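Local coordinates for exported protein (Bacteroides fragilis, PDB 4JX0) that is an exported protein of unknown function that binds magnesium and joins a BT_3987-like N-terminal domain to a probable F5/F8 type C domain, at residues 218-223 against 308-313. Residues are numbered along the deposited sequence; the frame is centred on the assembly and turned at random.
Sequences NWYTSN and RFSVDV
A short antiparallel pairing at the edge of a sheet in the probable F5/F8 type C domain, between 218-223 and 308-313, which runs into strand 312-319, illustrates how side chains can take over where backbone bonding gives out. Y220 and D312 form a non-hydrogen-bonded pair, their CA atoms 4.5 Å apart. Beyond it T221 N donates to V311 O at 3.1 Å. The return bond comes from a side chain: V311 N meets T221 OG1 at 3.1 Å, nearly straight at 160°. A chi1 of 65° makes this possible by holding the hydroxyl between the threonine's own N and carbonyl carbon. One residue on, S310 OG donates to T221 O at 2.7 Å, tilted from the carbonyl plane, so that T221 is gripped through N, O and OG1. At the other end the V313 N to W219 O bond is weak, and a water bridges W219 N and V313 O. Domains of this family are jellyroll-like beta-sandwiches. W219 and V313 share one face of the sheet, where V313 touches M302 of strand 296-304 and W219 packs on L206. There V313 CG2 lies 3.6 Å from W219 CZ3, at the edge of the indole and near its plane, while the indole NE1 is bound by the carbonyl of I201. S208, a ligand of the magnesium ion, lies close to the same indole, and N314, another ligand, directly follows V313. On the opposite face D312 OD1 packs 3.4 Å from Y220 CB, the carboxylate turned 56° from the phenol ring; N246 binds its OD2, and R202 makes a cation-pi contact with the ring.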
loop_
_atom_site.group_PDB
_atom_site.type_symbol
_atom_site.label_atom_id
_atom_site.label_comp_id
_atom_site.label_asym_id
_atom_site.label_seq_id
_atom_site.Cartn_x
_atom_site.Cartn_y
_atom_site.Cartn_z
ATOM N N ASN A 218 1.357 -12.206 28.512
ATOM C CA ASN A 218 -0.043 -12.044 28.895
ATOM C C ASN A 218 -0.805 -11.294 27.781
ATOM O O ASN A 218 -1.910 -11.707 27.436
ATOM C CB ASN A 218 -0.167 -11.339 30.237
ATOM C CG ASN A 218 0.143 -12.249 31.395
ATOM O OD1 ASN A 218 -0.585 -13.215 31.650
ATOM N ND2 ASN A 218 1.232 -11.993 32.112
ATOM N N TRP A 219 -0.213 -10.218 27.209
ATOM C CA TRP A 219 -0.804 -9.446 26.120
ATOM C C TRP A 219 -0.221 -9.826 24.761
ATOM O O TRP A 219 0.997 -9.925 24.599
ATOM C CB TRP A 219 -0.572 -7.949 26.346
ATOM C CG TRP A 219 -1.308 -7.084 25.370
ATOM C CD1 TRP A 219 -2.601 -6.665 25.463
ATOM C CD2 TRP A 219 -0.812 -6.590 24.121
ATOM N NE1 TRP A 219 -2.938 -5.918 24.355
ATOM C CE2 TRP A 219 -1.857 -5.858 23.515
ATOM C CE3 TRP A 219 0.403 -6.728 23.435
ATOM C CZ2 TRP A 219 -1.713 -5.250 22.264
ATOM C CZ3 TRP A 219 0.549 -6.110 22.204
ATOM C CH2 TRP A 219 -0.506 -5.405 21.621
ATOM N N TYR A 220 -1.105 -9.943 23.764
ATOM C CA TYR A 220 -0.751 -10.224 22.379
ATOM C C TYR A 220 -1.904 -9.817 21.471
ATOM O O TYR A 220 -3.044 -9.719 21.930
ATOM C CB TYR A 220 -0.379 -11.706 22.176
ATOM C CG TYR A 220 -1.435 -12.696 22.612
ATOM C CD1 TYR A 220 -1.499 -13.136 23.926
ATOM C CD2 TYR A 220 -2.317 -13.255 21.695
ATOM C CE1 TYR A 220 -2.449 -14.068 24.332
ATOM C CE2 TYR A 220 -3.248 -14.217 22.079
ATOM C CZ TYR A 220 -3.322 -14.610 23.408
ATOM O OH TYR A 220 -4.256 -15.522 23.847
ATOM N N THR A 221 -1.606 -9.536 20.203
ATOM C CA THR A 221 -2.623 -9.143 19.229
ATOM C C THR A 221 -3.189 -10.388 18.570
ATOM O O THR A 221 -2.580 -11.455 18.642
ATOM C CB THR A 221 -2.029 -8.167 18.187
ATOM O OG1 THR A 221 -1.026 -8.810 17.405
ATOM C CG2 THR A 221 -1.442 -6.931 18.822
ATOM N N SER A 222 -4.374 -10.254 17.961
ATOM C CA SER A 222 -5.038 -11.326 17.210
ATOM C C SER A 222 -5.301 -10.945 15.731
ATOM O O SER A 222 -5.649 -11.830 14.957
ATOM C CB SER A 222 -6.346 -11.706 17.880
ATOM O OG SER A 222 -6.098 -12.150 19.202
ATOM N N ASN A 223 -5.135 -9.671 15.323
ATOM C CA ASN A 223 -5.341 -9.275 13.925
ATOM C C ASN A 223 -4.608 -7.963 13.628
ATOM O O ASN A 223 -4.123 -7.305 14.551
ATOM C CB ASN A 223 -6.842 -9.167 13.570
ATOM C CG ASN A 223 -7.653 -8.235 14.438
ATOM O OD1 ASN A 223 -7.354 -7.047 14.559
ATOM N ND2 ASN A 223 -8.751 -8.718 14.999
ATOM N N ARG A 308 1.906 -14.153 10.205
ATOM C CA ARG A 308 0.589 -13.962 10.835
ATOM C C ARG A 308 0.554 -12.642 11.607
ATOM O O ARG A 308 1.557 -12.273 12.215
ATOM C CB ARG A 308 0.259 -15.123 11.798
ATOM C CG ARG A 308 0.284 -16.531 11.197
ATOM C CD ARG A 308 -0.721 -16.736 10.079
ATOM N NE ARG A 308 -1.174 -18.133 10.009
ATOM C CZ ARG A 308 -2.219 -18.652 10.660
ATOM N NH1 ARG A 308 -2.971 -17.892 11.452
ATOM N NH2 ARG A 308 -2.525 -19.938 10.516
ATOM N N PHE A 309 -0.603 -11.959 11.632
ATOM C CA PHE A 309 -0.753 -10.689 12.356
ATOM C C PHE A 309 -1.154 -10.916 13.819
ATOM O O PHE A 309 -2.210 -10.467 14.272
ATOM C CB PHE A 309 -1.752 -9.761 11.644
ATOM C CG PHE A 309 -1.143 -9.182 10.394
ATOM C CD1 PHE A 309 -1.126 -9.911 9.213
ATOM C CD2 PHE A 309 -0.452 -7.978 10.433
ATOM C CE1 PHE A 309 -0.491 -9.413 8.077
ATOM C CE2 PHE A 309 0.157 -7.472 9.291
ATOM C CZ PHE A 309 0.155 -8.204 8.127
ATOM N N SER A 310 -0.260 -11.574 14.564
ATOM C CA SER A 310 -0.402 -11.841 15.988
ATOM C C SER A 310 0.982 -11.836 16.599
ATOM O O SER A 310 1.780 -12.696 16.241
ATOM C CB SER A 310 -1.092 -13.179 16.223
ATOM O OG SER A 310 -1.103 -13.517 17.601
ATOM N N VAL A 311 1.296 -10.852 17.453
ATOM C CA VAL A 311 2.610 -10.747 18.083
ATOM C C VAL A 311 2.455 -10.664 19.596
ATOM O O VAL A 311 1.471 -10.118 20.089
ATOM C CB VAL A 311 3.442 -9.540 17.546
ATOM C CG1 VAL A 311 3.357 -9.435 16.029
ATOM C CG2 VAL A 311 3.026 -8.224 18.193
ATOM N N ASP A 312 3.479 -11.141 20.317
ATOM C CA ASP A 312 3.584 -11.049 21.768
ATOM C C ASP A 312 4.343 -9.804 22.132
ATOM O O ASP A 312 5.336 -9.509 21.483
ATOM C CB ASP A 312 4.367 -12.249 22.351
ATOM C CG ASP A 312 3.642 -13.564 22.474
ATOM O OD1 ASP A 312 2.458 -13.625 22.097
ATOM O OD2 ASP A 312 4.271 -14.547 22.929
ATOM N N VAL A 313 3.918 -9.092 23.175
ATOM C CA VAL A 313 4.680 -7.978 23.733
ATOM C C VAL A 313 4.683 -8.281 25.225
ATOM O O VAL A 313 3.636 -8.265 25.860
ATOM C CB VAL A 313 4.205 -6.561 23.340
ATOM C CG1 VAL A 313 5.150 -5.506 23.898
ATOM C CG2 VAL A 313 4.141 -6.423 21.820
HETATM O O HOH W 1 2.513 -9.423 28.181
#